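Local coordinates for kojibiose phosphorylase (Gut metagenome, PDB 6W0P), which belongs to glycoside hydrolase family 65, enzymes that join an N-terminal beta-sandwich domain to a helical (alpha/alpha)6-barrel catalytic domain, at residues A[58-62]-A[339-343]; A[63-67]-A[81-86]; A[346-350]-A[398-402]. All coordinates share one frame; numbering follows the deposited sequence.

Overall arrangement
The three contacts lie close together where the N-terminal and catalytic parts of the chain meet. Contact 1 joins strand 58-60 to a loop of the catalytic part, and contact 2 follows directly along the chain as a two-stranded sheet, the two centres about 11 Å apart. Contact 3, which ties together two catalytic-domain loops, has its centre about 11 Å from that of contact 2 and about 13 Å from that of contact 1. H83 links contacts 2 and 3: its O probably bonds NE2 of H347 at 2.7 Å, and its NE2 probably bonds N of R401 at 2.9 Å. A probable bond from N61 OD1 to R401 NE, 2.8 Å, connects contacts 1 and 3.

Contact 1 of 3, residues A[58-62]-A[339-343]; sequences TYFNG and LTGEA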
ATOM      1  N   THR A  58       5.716  22.281 -21.521  1.00 30.33           N
ATOM      2  CA  THR A  58       4.778  22.505 -22.643  1.00 30.46           C
ATOM      3  C   THR A  58       3.865  21.280 -22.700  1.00 30.27           C
ATOM      4  O   THR A  58       4.408  20.171 -22.838  1.00 31.14           O
ATOM      5  CB  THR A  58       5.516  22.737 -23.972  1.00 30.67           C
ATOM      6  OG1 THR A  58       6.501  23.760 -23.795  1.00 30.30           O
ATOM      7  CG2 THR A  58       4.568  23.112 -25.092  1.00 30.55           C
ATOM      8  N   TYR A  59       2.550  21.449 -22.574  1.00 29.50           N
ATOM      9  CA  TYR A  59       1.631  20.291 -22.566  1.00 29.74           C
ATOM     10  C   TYR A  59       0.495  20.523 -23.534  1.00 29.94           C
ATOM     11  O   TYR A  59       0.130  21.672 -23.757  1.00 30.17           O
ATOM     12  CB  TYR A  59       1.117  20.039 -21.157  1.00 29.22           C
ATOM     13  CG  TYR A  59       2.164  20.249 -20.094  1.00 29.00           C
ATOM     14  CD1 TYR A  59       3.084  19.253 -19.792  1.00 28.99           C
ATOM     15  CD2 TYR A  59       2.238  21.441 -19.393  1.00 28.50           C
ATOM     16  CE1 TYR A  59       4.023  19.430 -18.791  1.00 28.85           C
ATOM     17  CE2 TYR A  59       3.184  21.637 -18.396  1.00 28.40           C
ATOM     18  CZ  TYR A  59       4.077  20.622 -18.094  1.00 28.21           C
ATOM     19  OH  TYR A  59       4.996  20.796 -17.112  1.00 27.57           O
ATOM     20  N   PHE A  60      -0.041  19.420 -24.032  1.00 30.92           N
ATOM     21  CA  PHE A  60      -1.232  19.339 -24.899  1.00 32.23           C
ATOM     22  C   PHE A  60      -2.255  18.460 -24.196  1.00 32.86           C
ATOM     23  O   PHE A  60      -1.895  17.337 -23.814  1.00 33.90           O
ATOM     24  CB  PHE A  60      -0.849  18.790 -26.272  1.00 33.53           C
ATOM     25  CG  PHE A  60       0.132  19.666 -27.013  1.00 34.54           C
ATOM     26  CD1 PHE A  60      -0.318  20.687 -27.842  1.00 34.94           C
ATOM     27  CD2 PHE A  60       1.500  19.497 -26.843  1.00 34.57           C
ATOM     28  CE1 PHE A  60       0.582  21.512 -28.510  1.00 35.63           C
ATOM     29  CE2 PHE A  60       2.400  20.316 -27.512  1.00 35.45           C
ATOM     30  CZ  PHE A  60       1.942  21.316 -28.354  1.00 36.23           C
ATOM     31  N   ASN A  61      -3.473  18.977 -24.014  1.00 32.80           N
ATOM     32  CA  ASN A  61      -4.558  18.286 -23.275  1.00 33.07           C
ATOM     33  C   ASN A  61      -4.783  16.932 -23.958  1.00 34.14           C
ATOM     34  O   ASN A  61      -5.131  16.943 -25.159  1.00 35.36           O
ATOM     35  CB  ASN A  61      -5.795  19.182 -23.235  1.00 32.94           C
ATOM     36  CG  ASN A  61      -6.709  18.942 -22.053  1.00 32.68           C
ATOM     37  OD1 ASN A  61      -7.104  17.805 -21.786  1.00 32.75           O
ATOM     38  ND2 ASN A  61      -7.071  20.015 -21.365  1.00 31.78           N
ATOM     39  N   GLY A  62      -4.545  15.819 -23.257  1.00 33.91           N
ATOM     40  CA  GLY A  62      -4.850  14.459 -23.756  1.00 34.67           C
ATOM     41  C   GLY A  62      -3.653  13.789 -24.422  1.00 35.17           C
ATOM     42  O   GLY A  62      -3.797  12.668 -24.924  1.00 35.48           O
ATOM     43  N   LEU A 339      -2.752  23.131 -17.268  1.00 29.30           N
ATOM     44  CA  LEU A 339      -1.536  22.723 -18.017  1.00 29.68           C
ATOM     45  C   LEU A 339      -0.368  23.600 -17.576  1.00 29.55           C
ATOM     46  O   LEU A 339       0.289  24.186 -18.445  1.00 30.96           O
ATOM     47  CB  LEU A 339      -1.824  22.800 -19.519  1.00 30.01           C
ATOM     48  CG  LEU A 339      -2.925  21.855 -20.020  1.00 30.46           C
ATOM     49  CD1 LEU A 339      -3.090  21.968 -21.534  1.00 31.10           C
ATOM     50  CD2 LEU A 339      -2.620  20.410 -19.643  1.00 30.41           C
ATOM     51  N   THR A 340      -0.111  23.666 -16.267  1.00 29.28           N
ATOM     52  CA  THR A 340       0.916  24.562 -15.681  1.00 29.25           C
ATOM     53  C   THR A 340       2.036  23.774 -15.012  1.00 29.40           C
ATOM     54  O   THR A 340       2.892  24.415 -14.421  1.00 29.82           O
ATOM     55  CB  THR A 340       0.290  25.554 -14.695  1.00 28.81           C
ATOM     56  OG1 THR A 340      -0.096  24.877 -13.495  1.00 28.68           O
ATOM     57  CG2 THR A 340      -0.888  26.248 -15.327  1.00 29.13           C
ATOM     58  N   GLY A 341       2.062  22.446 -15.115  1.00 30.29           N
ATOM     59  CA  GLY A 341       3.114  21.667 -14.442  1.00 30.40           C
ATOM     60  C   GLY A 341       2.878  20.174 -14.518  1.00 31.47           C
ATOM     61  O   GLY A 341       1.874  19.730 -15.149  1.00 31.12           O
ATOM     62  N   GLU A 342       3.770  19.431 -13.868  1.00 32.22           N
ATOM     63  CA  GLU A 342       3.831  17.950 -13.936  1.00 32.81           C
ATOM     64  C   GLU A 342       3.038  17.334 -12.785  1.00 32.43           C
ATOM     65  O   GLU A 342       2.292  16.362 -13.036  1.00 31.80           O
ATOM     66  CB  GLU A 342       5.287  17.492 -13.899  1.00 33.10           C
ATOM     67  CG  GLU A 342       6.035  17.903 -15.141  1.00 33.78           C
ATOM     68  CD  GLU A 342       7.409  17.286 -15.298  1.00 34.33           C
ATOM     69  OE1 GLU A 342       7.865  16.581 -14.363  1.00 35.70           O
ATOM     70  OE2 GLU A 342       8.013  17.525 -16.343  1.00 33.75           O
ATOM     71  N   ALA A 343       3.217  17.839 -11.569  1.00 32.93           N
ATOM     72  CA  ALA A 343       2.465  17.367 -10.375  1.00 33.64           C
ATOM     73  C   ALA A 343       0.956  17.249 -10.690  1.00 33.52           C
ATOM     74  O   ALA A 343       0.376  18.214 -11.224  1.00 32.91           O
ATOM     75  CB  ALA A 343       2.728  18.288  -9.204  1.00 33.30           C
TER
HETATM   76  O   HOH W   1       7.270  19.660 -17.723  1.00 29.89           O
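L339 meets strand 58-60 with its backbone carbonyl and with both methyls. The carbonyl O sits at the edge of the Y59 ring, near its plane, 3.5 Å from CD2, where the slightly positive ring hydrogens make a reasonable neighbour for it. The leucine branch keeps CG anti to its own carbonyl carbon (chi1 -63°), and from there the methyls reach two residues of the other segment. CD2 packs 4.0 Å from Y59 CB, while CD1 comes 3.9 Å from the backbone N of N61. The side-chain amide of N61 is used elsewhere: ND2 donates to T333 O and E38 O, and OD1 accepts from R401 NE.

T340 only brushes the tyrosine, its carbonyl carbon coming obliquely up to CE2. The threonine side chain starts off away from the strand, and its OG1 is bonded to K337 O and I664 N.

At G341 the backbone passes beside the phenol end. The glycine O lies over one face of the Y59 ring, and its CA is 3.4 Å from the tyrosine OH, a van der Waals approach.

E342 completes the passage. Its CG is 3.7 Å from Y59 OH, and the extended chain beyond CG carries the carboxylate away from the OH, to a distance that a water spans. That water accepts from Y59 OH at 2.6 Å and donates to E342 OE2, also at 2.6 Å. OE1 takes a weak hydrogen bond from W180 N.

Contact 1 thus joins the N-terminal part of this family 65 enzyme to a loop of its catalytic part. The ring is located by apolar and carbonyl neighbours along its length, and its hydroxyl reaches the carboxylate through water, consistent with a short bridge running from phenol donor to carboxylate acceptor.

Contact 2 of 3, residues A[63-67]-A[81-86]; sequences IYEYA and RTHFTI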
ATOM      1  N   ILE A  63      -2.501  14.456 -24.449  1.00 35.59           N
ATOM      2  CA  ILE A  63      -1.227  13.869 -24.940  1.00 35.55           C
ATOM      3  C   ILE A  63      -0.482  13.344 -23.714  1.00 34.88           C
ATOM      4  O   ILE A  63      -0.090  14.153 -22.874  1.00 35.05           O
ATOM      5  CB  ILE A  63      -0.402  14.886 -25.738  1.00 35.51           C
ATOM      6  CG1 ILE A  63      -1.035  15.164 -27.102  1.00 36.44           C
ATOM      7  CG2 ILE A  63       1.033  14.415 -25.860  1.00 35.83           C
ATOM      8  CD1 ILE A  63      -1.211  13.943 -28.002  1.00 36.58           C
ATOM      9  N   TYR A  64      -0.367  12.027 -23.613  1.00 34.85           N
ATOM     10  CA  TYR A  64      -0.067  11.323 -22.350  1.00 35.55           C
ATOM     11  C   TYR A  64       0.730  10.065 -22.673  1.00 38.04           C
ATOM     12  O   TYR A  64       0.700   9.598 -23.848  1.00 39.51           O
ATOM     13  CB  TYR A  64      -1.371  10.992 -21.629  1.00 35.24           C
ATOM     14  CG  TYR A  64      -2.073   9.763 -22.137  1.00 35.10           C
ATOM     15  CD1 TYR A  64      -2.927   9.816 -23.224  1.00 35.55           C
ATOM     16  CD2 TYR A  64      -1.873   8.535 -21.529  1.00 35.27           C
ATOM     17  CE1 TYR A  64      -3.551   8.674 -23.703  1.00 35.60           C
ATOM     18  CE2 TYR A  64      -2.494   7.389 -21.986  1.00 35.00           C
ATOM     19  CZ  TYR A  64      -3.331   7.455 -23.081  1.00 35.27           C
ATOM     20  OH  TYR A  64      -3.948   6.315 -23.513  1.00 35.30           O
ATOM     21  N   GLU A  65       1.432   9.558 -21.663  1.00 38.47           N
ATOM     22  CA  GLU A  65       2.144   8.262 -21.705  1.00 39.31           C
ATOM     23  C   GLU A  65       1.864   7.496 -20.412  1.00 38.07           C
ATOM     24  O   GLU A  65       1.433   8.122 -19.411  1.00 36.77           O
ATOM     25  CB  GLU A  65       3.657   8.448 -21.868  1.00 40.44           C
ATOM     26  CG  GLU A  65       4.157   8.091 -23.251  1.00 42.24           C
ATOM     27  CD  GLU A  65       3.660   6.760 -23.782  1.00 42.71           C
ATOM     28  OE1 GLU A  65       3.281   6.714 -24.961  1.00 43.93           O
ATOM     29  OE2 GLU A  65       3.640   5.785 -23.009  1.00 45.46           O
ATOM     30  N   TYR A  66       2.184   6.201 -20.439  1.00 37.30           N
ATOM     31  CA  TYR A  66       2.169   5.303 -19.265  1.00 36.70           C
ATOM     32  C   TYR A  66       3.534   5.327 -18.571  1.00 36.90           C
ATOM     33  O   TYR A  66       4.557   5.721 -19.180  1.00 36.29           O
ATOM     34  CB  TYR A  66       1.769   3.906 -19.720  1.00 36.73           C
ATOM     35  CG  TYR A  66       0.314   3.748 -20.066  1.00 36.19           C
ATOM     36  CD1 TYR A  66      -0.639   3.574 -19.069  1.00 36.23           C
ATOM     37  CD2 TYR A  66      -0.114   3.731 -21.380  1.00 36.09           C
ATOM     38  CE1 TYR A  66      -1.982   3.403 -19.369  1.00 36.30           C
ATOM     39  CE2 TYR A  66      -1.452   3.547 -21.699  1.00 36.41           C
ATOM     40  CZ  TYR A  66      -2.390   3.389 -20.692  1.00 36.73           C
ATOM     41  OH  TYR A  66      -3.712   3.212 -20.988  1.00 37.43           O
ATOM     42  N   ALA A  67       3.555   4.930 -17.298  1.00 37.55           N
ATOM     43  CA  ALA A  67       4.805   4.626 -16.577  1.00 39.41           C
ATOM     44  C   ALA A  67       5.626   3.655 -17.429  1.00 41.41           C
ATOM     45  O   ALA A  67       5.031   2.770 -18.050  1.00 42.36           O
ATOM     46  CB  ALA A  67       4.506   4.057 -15.219  1.00 38.83           C
ATOM     47  N   ARG A  81       0.154   0.408 -13.653  1.00 44.32           N
ATOM     48  CA  ARG A  81       0.781   1.364 -14.601  1.00 46.27           C
ATOM     49  C   ARG A  81      -0.049   2.662 -14.674  1.00 42.22           C
ATOM     50  O   ARG A  81      -1.076   2.699 -15.376  1.00 39.65           O
ATOM     51  CB  ARG A  81       0.975   0.613 -15.922  1.00 51.51           C
ATOM     52  CG  ARG A  81       1.659   1.409 -17.019  1.00 56.44           C
ATOM     53  CD  ARG A  81       1.620   0.646 -18.335  1.00 61.41           C
ATOM     54  NE  ARG A  81       1.912  -0.775 -18.182  1.00 65.31           N
ATOM     55  CZ  ARG A  81       1.340  -1.757 -18.887  1.00 68.58           C
ATOM     56  NH1 ARG A  81       0.420  -1.487 -19.801  1.00 70.37           N
ATOM     57  NH2 ARG A  81       1.677  -3.018 -18.659  1.00 68.20           N
ATOM     58  N   THR A  82       0.405   3.696 -13.966  1.00 39.61           N
ATOM     59  CA  THR A  82      -0.214   5.042 -13.962  1.00 38.85           C
ATOM     60  C   THR A  82       0.018   5.687 -15.330  1.00 37.44           C
ATOM     61  O   THR A  82       0.834   5.163 -16.123  1.00 36.80           O
ATOM     62  CB  THR A  82       0.324   5.902 -12.810  1.00 39.27           C
ATOM     63  OG1 THR A  82      -0.570   7.009 -12.653  1.00 39.15           O
ATOM     64  CG2 THR A  82       1.744   6.385 -13.043  1.00 39.20           C
ATOM     65  N   HIS A  83      -0.694   6.770 -15.623  1.00 35.52           N
ATOM     66  CA  HIS A  83      -0.449   7.566 -16.852  1.00 35.13           C
ATOM     67  C   HIS A  83      -0.459   9.038 -16.475  1.00 34.50           C
ATOM     68  O   HIS A  83      -0.910   9.362 -15.355  1.00 33.76           O
ATOM     69  CB  HIS A  83      -1.434   7.195 -17.961  1.00 35.01           C
ATOM     70  CG  HIS A  83      -2.825   7.613 -17.659  1.00 34.23           C
ATOM     71  ND1 HIS A  83      -3.678   6.840 -16.911  1.00 33.97           N
ATOM     72  CD2 HIS A  83      -3.507   8.721 -17.999  1.00 34.07           C
ATOM     73  CE1 HIS A  83      -4.836   7.445 -16.818  1.00 34.11           C
ATOM     74  NE2 HIS A  83      -4.748   8.615 -17.459  1.00 33.61           N
ATOM     75  N   PHE A  84       0.079   9.869 -17.365  1.00 34.69           N
ATOM     76  CA  PHE A  84       0.359  11.304 -17.104  1.00 34.74           C
ATOM     77  C   PHE A  84       0.457  12.064 -18.434  1.00 34.58           C
ATOM     78  O   PHE A  84       0.909  11.467 -19.431  1.00 35.03           O
ATOM     79  CB  PHE A  84       1.623  11.422 -16.241  1.00 34.50           C
ATOM     80  CG  PHE A  84       2.719  10.448 -16.599  1.00 34.67           C
ATOM     81  CD1 PHE A  84       3.580  10.702 -17.655  1.00 35.00           C
ATOM     82  CD2 PHE A  84       2.885   9.272 -15.885  1.00 34.70           C
ATOM     83  CE1 PHE A  84       4.578   9.799 -17.996  1.00 35.54           C
ATOM     84  CE2 PHE A  84       3.881   8.370 -16.227  1.00 35.10           C
ATOM     85  CZ  PHE A  84       4.717   8.628 -17.292  1.00 35.61           C
ATOM     86  N   THR A  85       0.029  13.331 -18.419  1.00 34.19           N
ATOM     87  CA  THR A  85       0.220  14.363 -19.479  1.00 33.73           C
ATOM     88  C   THR A  85       1.715  14.655 -19.572  1.00 33.49           C
ATOM     89  O   THR A  85       2.319  14.886 -18.523  1.00 32.58           O
ATOM     90  CB  THR A  85      -0.602  15.615 -19.156  1.00 34.20           C
ATOM     91  OG1 THR A  85      -1.936  15.214 -18.849  1.00 34.43           O
ATOM     92  CG2 THR A  85      -0.677  16.617 -20.284  1.00 34.96           C
ATOM     93  N   ILE A  86       2.300  14.589 -20.770  1.00 33.58           N
ATOM     94  CA  ILE A  86       3.787  14.578 -20.929  1.00 33.33           C
ATOM     95  C   ILE A  86       4.275  15.946 -21.427  1.00 32.59           C
ATOM     96  O   ILE A  86       3.622  16.588 -22.274  1.00 31.47           O
ATOM     97  CB  ILE A  86       4.254  13.418 -21.828  1.00 33.91           C
ATOM     98  CG1 ILE A  86       3.490  13.381 -23.153  1.00 34.79           C
ATOM     99  CG2 ILE A  86       4.155  12.099 -21.082  1.00 34.11           C
ATOM    100  CD1 ILE A  86       4.040  12.404 -24.165  1.00 35.65           C
TER
HETATM  101  O   HOH W   2       1.122  16.940 -23.060  1.00 33.69           O
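E65 O takes a hydrogen bond and a CA-H contact from the partner strand, and the F84 ring covers it. F84 N donates to E65 O at 3.0 Å, and H83 CA comes within 3.2 Å of E65 O. The F84 ring is a packing neighbour, one face set against the same oxygen, which sits 3.6 Å above the plane over the ring centre. F84 does this by placing CG between its backbone N and carbonyl carbon (chi1 39°), which folds the ring back across the neighbouring strand. In return, E65 N donates to F84 O at 3.0 Å. Further bonds, A67 N to T82 O and I86 N to I63 O, extend the pairing at both ends.

E65 OE2 accepts the N-H of Y66 from above the carboxylate plane, while OE1 turns to the backbone of T206 and T207. I86 CG2 packs 3.8 Å from E65 CB on this side, and its CG1 meets I63 CG2.

The other face carries Y64, Y66 and H83 as an aromatic cluster. H83 presents its edge to the face of Y66, offset, with centroids 6.0 Å apart and planes at 65°; Y64 meets the imidazole obliquely. The R81 chain passes at about a right angle to Y66, its CD 3.5 Å from Y66 CB, before its guanidinium goes on to a salt bridge with D70.

With E65 and F84 as the hydrogen-bonded pair, flanked by Y64-T85 and Y66-H83 as non-hydrogen-bonded pairs, this is a two-stranded antiparallel beta hairpin whose strands are joined by a long loop.

Contact 3 of 3, residues A[346-350]-A[398-402]; sequences GHAFW and VATRN
F349 runs its side chain along the backbone of V398 and A399. CB starts 3.8 Å from V398 O, and a chi1 of -63° leaves CG beside the backbone N and still near that oxygen. CD2 is nearest to it, 3.3 Å from V398 O. One atom further, CE2 has moved on to the methyl of A399, CB, at 3.6 Å, and CZ at the tip touches the same methyl. A399 CA lies over one face of the ring, offset toward its rim. The CA-H of F349 also points at V398 O, so that carbonyl meets both the backbone and the ring of one residue.

One residue earlier, A348 pairs with T400. Its N donates to T400 O at 2.7 Å with the N-H...O angle at 157°, whereas the return bond from T400 N to A348 O is weak, 3.3 Å. These two bonds make a single antiparallel beta bridge. The catalytic domain of this family is an (alpha/alpha)6 barrel, and the bridge pairs two of the loops that connect its helices, one leading into helix 351-361 and the other lying between helices 379-388 and 410-413.

H347 turns its imidazole so that T400 N lies over one face; ND1 comes 3.7 Å from A399 CB, and NE2 is hydrogen-bonded to H83 O. The A399 methyl thus touches both the phenyl of F349 and the imidazole of H347, which approach it from directions roughly at right angles.

At one end of the contact R401, bent at chi2 (59°), brings CD to 3.7 Å from G346 O, and its NH2 continues to T331 O. At the other, a water takes the N-H of W350 at 2.8 Å and donates to V398 O, while the carboxylate of E405 receives the backbone N-H groups of V398 and A399.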
ATOM      1  N   GLY A 346      -1.792  16.228 -15.010  1.00 33.63           N
ATOM      2  CA  GLY A 346      -2.872  16.755 -15.853  1.00 33.29           C
ATOM      3  C   GLY A 346      -4.147  15.972 -15.629  1.00 33.10           C
ATOM      4  O   GLY A 346      -5.036  16.022 -16.554  1.00 34.90           O
ATOM      5  N   HIS A 347      -4.241  15.273 -14.485  1.00 31.09           N
ATOM      6  CA  HIS A 347      -5.377  14.360 -14.153  1.00 30.95           C
ATOM      7  C   HIS A 347      -6.632  15.165 -13.786  1.00 29.69           C
ATOM      8  O   HIS A 347      -6.478  16.195 -13.144  1.00 28.96           O
ATOM      9  CB  HIS A 347      -5.070  13.416 -12.986  1.00 31.10           C
ATOM     10  CG  HIS A 347      -4.142  12.306 -13.328  1.00 31.78           C
ATOM     11  ND1 HIS A 347      -3.490  11.579 -12.350  1.00 32.15           N
ATOM     12  CD2 HIS A 347      -3.751  11.808 -14.522  1.00 32.19           C
ATOM     13  CE1 HIS A 347      -2.727  10.673 -12.923  1.00 32.28           C
ATOM     14  NE2 HIS A 347      -2.869  10.801 -14.270  1.00 32.93           N
ATOM     15  N   ALA A 348      -7.798  14.687 -14.218  1.00 28.89           N
ATOM     16  CA  ALA A 348      -9.142  15.109 -13.779  1.00 28.83           C
ATOM     17  C   ALA A 348      -9.457  14.373 -12.484  1.00 28.73           C
ATOM     18  O   ALA A 348      -9.118  13.163 -12.380  1.00 29.01           O
ATOM     19  CB  ALA A 348     -10.187  14.783 -14.823  1.00 28.77           C
ATOM     20  N   PHE A 349     -10.085  15.071 -11.544  1.00 28.29           N
ATOM     21  CA  PHE A 349     -10.614  14.496 -10.285  1.00 28.24           C
ATOM     22  C   PHE A 349     -12.105  14.825 -10.222  1.00 27.82           C
ATOM     23  O   PHE A 349     -12.584  15.611 -11.068  1.00 27.05           O
ATOM     24  CB  PHE A 349      -9.827  15.030  -9.086  1.00 28.71           C
ATOM     25  CG  PHE A 349      -8.366  14.656  -9.064  1.00 30.23           C
ATOM     26  CD1 PHE A 349      -7.448  15.299  -9.881  1.00 30.56           C
ATOM     27  CD2 PHE A 349      -7.906  13.642  -8.236  1.00 30.50           C
ATOM     28  CE1 PHE A 349      -6.104  14.954  -9.847  1.00 30.87           C
ATOM     29  CE2 PHE A 349      -6.569  13.281  -8.232  1.00 30.67           C
ATOM     30  CZ  PHE A 349      -5.667  13.943  -9.026  1.00 30.61           C
ATOM     31  N   TRP A 350     -12.812  14.264  -9.236  1.00 27.90           N
ATOM     32  CA  TRP A 350     -14.260  14.512  -9.002  1.00 27.91           C
ATOM     33  C   TRP A 350     -14.529  16.023  -8.844  1.00 28.59           C
ATOM     34  O   TRP A 350     -15.696  16.407  -9.077  1.00 27.72           O
ATOM     35  CB  TRP A 350     -14.714  13.721  -7.778  1.00 27.78           C
ATOM     36  CG  TRP A 350     -14.308  14.369  -6.487  1.00 27.47           C
ATOM     37  CD1 TRP A 350     -13.040  14.594  -6.029  1.00 27.01           C
ATOM     38  CD2 TRP A 350     -15.204  14.865  -5.482  1.00 27.06           C
ATOM     39  NE1 TRP A 350     -13.092  15.213  -4.812  1.00 27.25           N
ATOM     40  CE2 TRP A 350     -14.405  15.404  -4.456  1.00 27.32           C
ATOM     41  CE3 TRP A 350     -16.598  14.929  -5.367  1.00 27.66           C
ATOM     42  CZ2 TRP A 350     -14.966  15.967  -3.305  1.00 27.72           C
ATOM     43  CZ3 TRP A 350     -17.150  15.489  -4.233  1.00 27.68           C
ATOM     44  CH2 TRP A 350     -16.345  16.026  -3.224  1.00 27.56           C
ATOM     45  N   VAL A 398     -10.922   7.956  -9.748  1.00 29.48           N
ATOM     46  CA  VAL A 398     -10.439   9.023  -8.824  1.00 29.38           C
ATOM     47  C   VAL A 398      -9.566   9.999  -9.615  1.00 29.67           C
ATOM     48  O   VAL A 398      -9.806  11.224  -9.562  1.00 28.82           O
ATOM     49  CB  VAL A 398      -9.671   8.416  -7.635  1.00 29.03           C
ATOM     50  CG1 VAL A 398      -8.994   9.484  -6.804  1.00 28.82           C
ATOM     51  CG2 VAL A 398     -10.583   7.565  -6.770  1.00 29.55           C
ATOM     52  N   ALA A 399      -8.568   9.477 -10.323  1.00 30.60           N
ATOM     53  CA  ALA A 399      -7.605  10.293 -11.086  1.00 31.19           C
ATOM     54  C   ALA A 399      -7.402   9.679 -12.468  1.00 31.92           C
ATOM     55  O   ALA A 399      -7.103   8.467 -12.536  1.00 31.79           O
ATOM     56  CB  ALA A 399      -6.312  10.386 -10.320  1.00 31.79           C
ATOM     57  N   THR A 400      -7.523  10.498 -13.520  1.00 32.04           N
ATOM     58  CA  THR A 400      -7.365  10.044 -14.925  1.00 32.49           C
ATOM     59  C   THR A 400      -7.135  11.229 -15.863  1.00 31.92           C
ATOM     60  O   THR A 400      -7.618  12.363 -15.534  1.00 31.69           O
ATOM     61  CB  THR A 400      -8.600   9.242 -15.353  1.00 33.50           C
ATOM     62  OG1 THR A 400      -8.254   8.499 -16.515  1.00 33.85           O
ATOM     63  CG2 THR A 400      -9.810  10.105 -15.643  1.00 34.04           C
ATOM     64  N   ARG A 401      -6.410  10.980 -16.963  1.00 30.65           N
ATOM     65  CA  ARG A 401      -6.589  11.743 -18.216  1.00 30.60           C
ATOM     66  C   ARG A 401      -7.252  10.878 -19.297  1.00 30.72           C
ATOM     67  O   ARG A 401      -8.113  11.419 -20.009  1.00 30.41           O
ATOM     68  CB  ARG A 401      -5.282  12.363 -18.714  1.00 30.60           C
ATOM     69  CG  ARG A 401      -5.470  13.285 -19.916  1.00 30.38           C
ATOM     70  CD  ARG A 401      -6.403  14.461 -19.668  1.00 30.61           C
ATOM     71  NE  ARG A 401      -6.786  15.114 -20.910  1.00 30.67           N
ATOM     72  CZ  ARG A 401      -7.655  14.616 -21.788  1.00 31.21           C
ATOM     73  NH1 ARG A 401      -8.269  13.466 -21.564  1.00 31.56           N
ATOM     74  NH2 ARG A 401      -7.907  15.269 -22.905  1.00 31.71           N
ATOM     75  N   ASN A 402      -6.906   9.595 -19.433  1.00 31.35           N
ATOM     76  CA  ASN A 402      -7.356   8.796 -20.613  1.00 32.60           C
ATOM     77  C   ASN A 402      -8.647   8.028 -20.294  1.00 33.48           C
ATOM     78  O   ASN A 402      -9.171   7.396 -21.224  1.00 34.46           O
ATOM     79  CB  ASN A 402      -6.254   7.897 -21.180  1.00 32.76           C
ATOM     80  CG  ASN A 402      -6.038   6.627 -20.387  1.00 33.69           C
ATOM     81  OD1 ASN A 402      -6.581   6.508 -19.284  1.00 34.09           O
ATOM     82  ND2 ASN A 402      -5.231   5.702 -20.923  1.00 33.14           N
TER
HETATM   83  O   HOH W   3     -11.628  12.227  -7.779  1.00 21.89           O